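Local coordinates for protein cryptic loci regulator 2 (Schizosaccharomyces pombe 972h-, PDB 5IKJ) that promotes transcriptional silencing upstream of histone deacetylases, and is required for nucleosome positioning at heterochromatic loci and for silencing by the SHREC complex, at residues 55-67 against 182-194. Residues are numbered along the deposited sequence; the frame is centred on the assembly and turned at random.
Sequences YRQICGRLLAQHV and SVNDFLHHLYWLI. With ZN (zinc ion), chain C.
His66 and Tyr191 both carry CG anti to the backbone N (chi1 -158° for the histidine), and these torsions bring the two rings together between the helices, where they lie flat against each other. Their centroids lie 3.5 Å apart with the planes at 8°, which defines a face-to-face stack. CE1 of the His66 imidazole sits above the centre of the tyrosine ring, and CE1 of Tyr191 above the centre of the imidazole. Outside the pair, Glu225 of helix 214-237 takes a hydrogen bond from His66 NE2, an anchor that should limit rotation of the imidazole. At this same end of the interface Leu63 CD1 packs against Ile194 CG1 (3.8 Å).

At the other end the Tyr55 ring receives Val183 on one face. The centroid of that ring is 4.0 Å from Val183 CG2, which stands over the face, a CH-pi contact. The same methyl touches Cys59 SG at 3.6 Å, and this sulfur lies in the plane of the Phe186 ring, at its edge, 4.9 Å from the centroid.

Between these aromatic ends the packing is aliphatic. Leu63 sets its other methyl, CD2, against Leu190 CD2 (3.9 Å), while Leu62 and Leu187 cross at about a right angle.

The helix axes approach to 10.4 Å and cross at -50°, with the backbones of Cys59 and Leu187 in register near the middle. On helix 183-194, Ser182 is the N-cap, its OG accepting from Asp185 N, and His189 ND1 binds the zinc ion at 2.1 Å, joined by Cys204, Cys206 and Cys209. Helix 50-67 thus packs beside the histidine-bearing helix of a zinc site built from three cysteines and one histidine.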
loop_
_atom_site.group_PDB
_atom_site.type_symbol
_atom_site.label_atom_id
_atom_site.label_comp_id
_atom_site.label_asym_id
_atom_site.label_seq_id
_atom_site.Cartn_x
_atom_site.Cartn_y
_atom_site.Cartn_z
ATOM N N TYR A 55 -2.016 11.717 -28.636
ATOM C CA TYR A 55 -3.042 11.049 -27.841
ATOM C C TYR A 55 -2.534 9.710 -27.323
ATOM O O TYR A 55 -2.625 9.416 -26.124
ATOM C CB TYR A 55 -4.300 10.861 -28.691
ATOM C CG TYR A 55 -5.544 10.479 -27.918
ATOM C CD1 TYR A 55 -5.764 9.169 -27.515
ATOM C CD2 TYR A 55 -6.508 11.430 -27.610
ATOM C CE1 TYR A 55 -6.905 8.819 -26.816
ATOM C CE2 TYR A 55 -7.652 11.090 -26.912
ATOM C CZ TYR A 55 -7.845 9.783 -26.517
ATOM O OH TYR A 55 -8.982 9.440 -25.824
ATOM N N ARG A 56 -1.981 8.885 -28.217
ATOM C CA ARG A 56 -1.477 7.575 -27.826
ATOM C C ARG A 56 -0.203 7.667 -26.993
ATOM O O ARG A 56 0.104 6.726 -26.254
ATOM C CB ARG A 56 -1.237 6.724 -29.072
ATOM C CG ARG A 56 -2.511 6.429 -29.862
ATOM C CD ARG A 56 -2.257 5.540 -31.077
ATOM N NE ARG A 56 -0.843 5.220 -31.251
ATOM C CZ ARG A 56 -0.041 5.747 -32.175
ATOM N NH1 ARG A 56 -0.493 6.633 -33.051
ATOM N NH2 ARG A 56 1.230 5.373 -32.225
ATOM N N GLN A 57 0.541 8.772 -27.090
ATOM C CA GLN A 57 1.699 8.954 -26.220
ATOM C C GLN A 57 1.267 9.257 -24.792
ATOM O O GLN A 57 1.876 8.767 -23.833
ATOM C CB GLN A 57 2.591 10.076 -26.752
ATOM C CG GLN A 57 3.382 9.719 -27.997
ATOM C CD GLN A 57 4.240 10.871 -28.481
ATOM O OE1 GLN A 57 3.759 11.994 -28.641
ATOM N NE2 GLN A 57 5.520 10.604 -28.705
ATOM N N ILE A 58 0.224 10.071 -24.630
ATOM C CA ILE A 58 -0.284 10.384 -23.297
ATOM C C ILE A 58 -0.896 9.142 -22.663
ATOM O O ILE A 58 -0.652 8.837 -21.490
ATOM C CB ILE A 58 -1.296 11.541 -23.376
ATOM C CG1 ILE A 58 -0.595 12.826 -23.831
ATOM C CG2 ILE A 58 -1.971 11.766 -22.028
ATOM C CD1 ILE A 58 -1.486 13.771 -24.606
ATOM N N CYS A 59 -1.707 8.410 -23.430
ATOM C CA CYS A 59 -2.286 7.167 -22.930
ATOM C C CYS A 59 -1.201 6.204 -22.469
ATOM O O CYS A 59 -1.291 5.623 -21.381
ATOM C CB CYS A 59 -3.149 6.520 -24.014
ATOM S SG CYS A 59 -4.700 7.368 -24.355
ATOM N N GLY A 60 -0.157 6.027 -23.283
ATOM C CA GLY A 60 0.884 5.075 -22.937
ATOM C C GLY A 60 1.668 5.475 -21.703
ATOM O O GLY A 60 1.955 4.637 -20.844
ATOM N N ARG A 61 2.029 6.755 -21.594
ATOM C CA ARG A 61 2.783 7.207 -20.428
ATOM C C ARG A 61 1.971 7.031 -19.154
ATOM O O ARG A 61 2.461 6.487 -18.159
ATOM C CB ARG A 61 3.200 8.671 -20.587
ATOM C CG ARG A 61 3.870 9.236 -19.334
ATOM C CD ARG A 61 4.373 10.659 -19.511
ATOM N NE ARG A 61 3.289 11.637 -19.531
ATOM C CZ ARG A 61 2.704 12.103 -20.631
ATOM N NH1 ARG A 61 1.725 12.993 -20.528
ATOM N NH2 ARG A 61 3.089 11.688 -21.831
ATOM N N LEU A 62 0.721 7.497 -19.164
ATOM C CA LEU A 62 -0.088 7.475 -17.952
ATOM C C LEU A 62 -0.564 6.065 -17.630
ATOM O O LEU A 62 -0.637 5.686 -16.455
ATOM C CB LEU A 62 -1.272 8.431 -18.102
ATOM C CG LEU A 62 -0.854 9.897 -18.263
ATOM C CD1 LEU A 62 -2.035 10.775 -18.644
ATOM C CD2 LEU A 62 -0.204 10.415 -16.989
ATOM N N LEU A 63 -0.885 5.274 -18.653
ATOM C CA LEU A 63 -1.144 3.857 -18.425
ATOM C C LEU A 63 0.067 3.189 -17.786
ATOM O O LEU A 63 -0.055 2.485 -16.777
ATOM C CB LEU A 63 -1.511 3.168 -19.740
ATOM C CG LEU A 63 -1.856 1.680 -19.635
ATOM C CD1 LEU A 63 -3.019 1.463 -18.675
ATOM C CD2 LEU A 63 -2.181 1.094 -21.004
ATOM N N ALA A 64 1.255 3.417 -18.354
ATOM C CA ALA A 64 2.466 2.812 -17.809
ATOM C C ALA A 64 2.690 3.231 -16.363
ATOM O O ALA A 64 3.028 2.400 -15.513
ATOM C CB ALA A 64 3.673 3.192 -18.667
ATOM N N GLN A 65 2.514 4.520 -16.064
ATOM C CA GLN A 65 2.669 4.992 -14.694
ATOM C C GLN A 65 1.578 4.459 -13.779
ATOM O O GLN A 65 1.747 4.475 -12.557
ATOM C CB GLN A 65 2.679 6.522 -14.668
ATOM C CG GLN A 65 3.877 7.135 -15.379
ATOM C CD GLN A 65 3.741 8.632 -15.578
ATOM O OE1 GLN A 65 2.742 9.233 -15.183
ATOM N NE2 GLN A 65 4.747 9.240 -16.197
ATOM N N HIS A 66 0.466 3.984 -14.342
ATOM C CA HIS A 66 -0.592 3.402 -13.527
ATOM C C HIS A 66 -0.327 1.924 -13.269
ATOM O O HIS A 66 -0.335 1.475 -12.117
ATOM C CB HIS A 66 -1.941 3.593 -14.220
ATOM C CG HIS A 66 -3.116 3.518 -13.297
ATOM N ND1 HIS A 66 -4.392 3.850 -13.698
ATOM C CD2 HIS A 66 -3.214 3.148 -11.997
ATOM C CE1 HIS A 66 -5.226 3.690 -12.686
ATOM N NE2 HIS A 66 -4.536 3.266 -11.641
ATOM N N VAL A 67 -0.076 1.154 -14.330
ATOM C CA VAL A 67 0.100 -0.287 -14.176
ATOM C C VAL A 67 1.383 -0.591 -13.415
ATOM O O VAL A 67 1.415 -1.479 -12.555
ATOM C CB VAL A 67 0.089 -0.985 -15.548
ATOM C CG1 VAL A 67 0.030 -2.499 -15.372
ATOM C CG2 VAL A 67 -1.085 -0.515 -16.377
ATOM N N SER A 182 -12.469 13.377 -23.589
ATOM C CA SER A 182 -11.112 13.766 -23.239
ATOM C C SER A 182 -10.271 12.508 -23.089
ATOM O O SER A 182 -10.791 11.427 -22.800
ATOM C CB SER A 182 -11.065 14.584 -21.942
ATOM O OG SER A 182 -11.213 13.749 -20.807
ATOM N N VAL A 183 -8.962 12.657 -23.300
ATOM C CA VAL A 183 -8.051 11.537 -23.086
ATOM C C VAL A 183 -8.094 11.093 -21.633
ATOM O O VAL A 183 -7.857 9.919 -21.324
ATOM C CB VAL A 183 -6.621 11.925 -23.514
ATOM C CG1 VAL A 183 -6.094 13.076 -22.659
ATOM C CG2 VAL A 183 -5.693 10.721 -23.435
ATOM N N ASN A 184 -8.401 12.016 -20.720
ATOM C CA ASN A 184 -8.431 11.682 -19.300
ATOM C C ASN A 184 -9.597 10.757 -18.972
ATOM O O ASN A 184 -9.469 9.868 -18.124
ATOM C CB ASN A 184 -8.506 12.963 -18.469
ATOM C CG ASN A 184 -7.442 13.972 -18.858
ATOM O OD1 ASN A 184 -7.699 14.894 -19.634
ATOM N ND2 ASN A 184 -6.237 13.800 -18.326
ATOM N N ASP A 185 -10.742 10.948 -19.632
ATOM C CA ASP A 185 -11.889 10.080 -19.381
ATOM C C ASP A 185 -11.667 8.691 -19.967
ATOM O O ASP A 185 -12.040 7.686 -19.351
ATOM C CB ASP A 185 -13.159 10.710 -19.953
ATOM C CG ASP A 185 -13.610 11.929 -19.170
ATOM O OD1 ASP A 185 -13.174 12.093 -18.011
ATOM O OD2 ASP A 185 -14.409 12.721 -19.712
ATOM N N PHE A 186 -11.064 8.613 -21.156
ATOM C CA PHE A 186 -10.775 7.316 -21.756
ATOM C C PHE A 186 -9.789 6.515 -20.919
ATOM O O PHE A 186 -9.875 5.283 -20.875
ATOM C CB PHE A 186 -10.221 7.498 -23.169
ATOM C CG PHE A 186 -9.609 6.251 -23.741
ATOM C CD1 PHE A 186 -10.395 5.149 -24.032
ATOM C CD2 PHE A 186 -8.248 6.180 -23.986
ATOM C CE1 PHE A 186 -9.836 4.000 -24.559
ATOM C CE2 PHE A 186 -7.683 5.033 -24.514
ATOM C CZ PHE A 186 -8.479 3.941 -24.801
ATOM N N LEU A 187 -8.854 7.190 -20.247
ATOM C CA LEU A 187 -7.776 6.481 -19.563
ATOM C C LEU A 187 -8.316 5.471 -18.559
ATOM O O LEU A 187 -7.772 4.369 -18.426
ATOM C CB LEU A 187 -6.849 7.474 -18.865
ATOM C CG LEU A 187 -5.541 7.815 -19.578
ATOM C CD1 LEU A 187 -4.762 8.805 -18.743
ATOM C CD2 LEU A 187 -4.697 6.570 -19.841
ATOM N N HIS A 188 -9.377 5.828 -17.836
ATOM C CA HIS A 188 -9.921 4.909 -16.842
ATOM C C HIS A 188 -10.469 3.649 -17.501
ATOM O O HIS A 188 -10.287 2.543 -16.981
ATOM C CB HIS A 188 -10.998 5.610 -16.017
ATOM C CG HIS A 188 -10.463 6.700 -15.141
ATOM N ND1 HIS A 188 -9.855 6.447 -13.931
ATOM C CD2 HIS A 188 -10.435 8.044 -15.304
ATOM C CE1 HIS A 188 -9.477 7.588 -13.384
ATOM N NE2 HIS A 188 -9.818 8.572 -14.196
ATOM N N HIS A 189 -11.135 3.793 -18.648
ATOM C CA HIS A 189 -11.579 2.620 -19.392
ATOM C C HIS A 189 -10.393 1.860 -19.972
ATOM O O HIS A 189 -10.370 0.624 -19.948
ATOM C CB HIS A 189 -12.544 3.032 -20.501
ATOM C CG HIS A 189 -13.319 1.889 -21.077
ATOM N ND1 HIS A 189 -14.380 1.305 -20.419
ATOM C CD2 HIS A 189 -13.185 1.217 -22.245
ATOM C CE1 HIS A 189 -14.869 0.325 -21.158
ATOM N NE2 HIS A 189 -14.161 0.250 -22.270
ATOM N N LEU A 190 -9.401 2.581 -20.503
ATOM C CA LEU A 190 -8.191 1.927 -20.986
ATOM C C LEU A 190 -7.547 1.092 -19.888
ATOM O O LEU A 190 -7.131 -0.049 -20.124
ATOM C CB LEU A 190 -7.200 2.971 -21.504
ATOM C CG LEU A 190 -5.856 2.424 -22.000
ATOM C CD1 LEU A 190 -6.054 1.503 -23.193
ATOM C CD2 LEU A 190 -4.900 3.556 -22.348
ATOM N N TYR A 191 -7.451 1.649 -18.680
ATOM C CA TYR A 191 -6.830 0.935 -17.572
ATOM C C TYR A 191 -7.639 -0.298 -17.188
ATOM O O TYR A 191 -7.071 -1.324 -16.800
ATOM C CB TYR A 191 -6.676 1.881 -16.384
ATOM C CG TYR A 191 -6.113 1.242 -15.140
ATOM C CD1 TYR A 191 -4.748 1.018 -15.007
ATOM C CD2 TYR A 191 -6.943 0.878 -14.090
ATOM C CE1 TYR A 191 -4.230 0.440 -13.865
ATOM C CE2 TYR A 191 -6.434 0.301 -12.946
ATOM C CZ TYR A 191 -5.078 0.084 -12.839
ATOM O OH TYR A 191 -4.568 -0.494 -11.699
ATOM N N TRP A 192 -8.968 -0.217 -17.292
ATOM C CA TRP A 192 -9.807 -1.380 -17.023
ATOM C C TRP A 192 -9.602 -2.466 -18.072
ATOM O O TRP A 192 -9.639 -3.659 -17.753
ATOM C CB TRP A 192 -11.275 -0.956 -16.972
ATOM C CG TRP A 192 -12.236 -2.100 -16.891
ATOM C CD1 TRP A 192 -12.586 -2.799 -15.773
ATOM C CD2 TRP A 192 -12.982 -2.672 -17.972
ATOM N NE1 TRP A 192 -13.499 -3.775 -16.091
ATOM C CE2 TRP A 192 -13.759 -3.717 -17.436
ATOM C CE3 TRP A 192 -13.066 -2.404 -19.342
ATOM C CZ2 TRP A 192 -14.609 -4.495 -18.219
ATOM C CZ3 TRP A 192 -13.910 -3.178 -20.119
ATOM C CH2 TRP A 192 -14.670 -4.211 -19.556
ATOM N N LEU A 193 -9.382 -2.072 -19.329
ATOM C CA LEU A 193 -9.219 -3.054 -20.397
ATOM C C LEU A 193 -7.985 -3.917 -20.177
ATOM O O LEU A 193 -7.996 -5.115 -20.480
ATOM C CB LEU A 193 -9.139 -2.351 -21.751
ATOM C CG LEU A 193 -10.462 -1.910 -22.380
ATOM C CD1 LEU A 193 -10.195 -1.068 -23.619
ATOM C CD2 LEU A 193 -11.329 -3.114 -22.728
ATOM N N ILE A 194 -6.909 -3.332 -19.649
ATOM C CA ILE A 194 -5.671 -4.079 -19.467
ATOM C C ILE A 194 -5.547 -4.703 -18.082
ATOM O O ILE A 194 -4.706 -5.594 -17.890
ATOM C CB ILE A 194 -4.444 -3.190 -19.733
ATOM C CG1 ILE A 194 -4.377 -2.052 -18.724
ATOM C CG2 ILE A 194 -4.470 -2.640 -21.151
ATOM C CD1 ILE A 194 -3.453 -2.317 -17.574
HETATM ZN ZN ZN C . -15.162 1.910 -18.563
#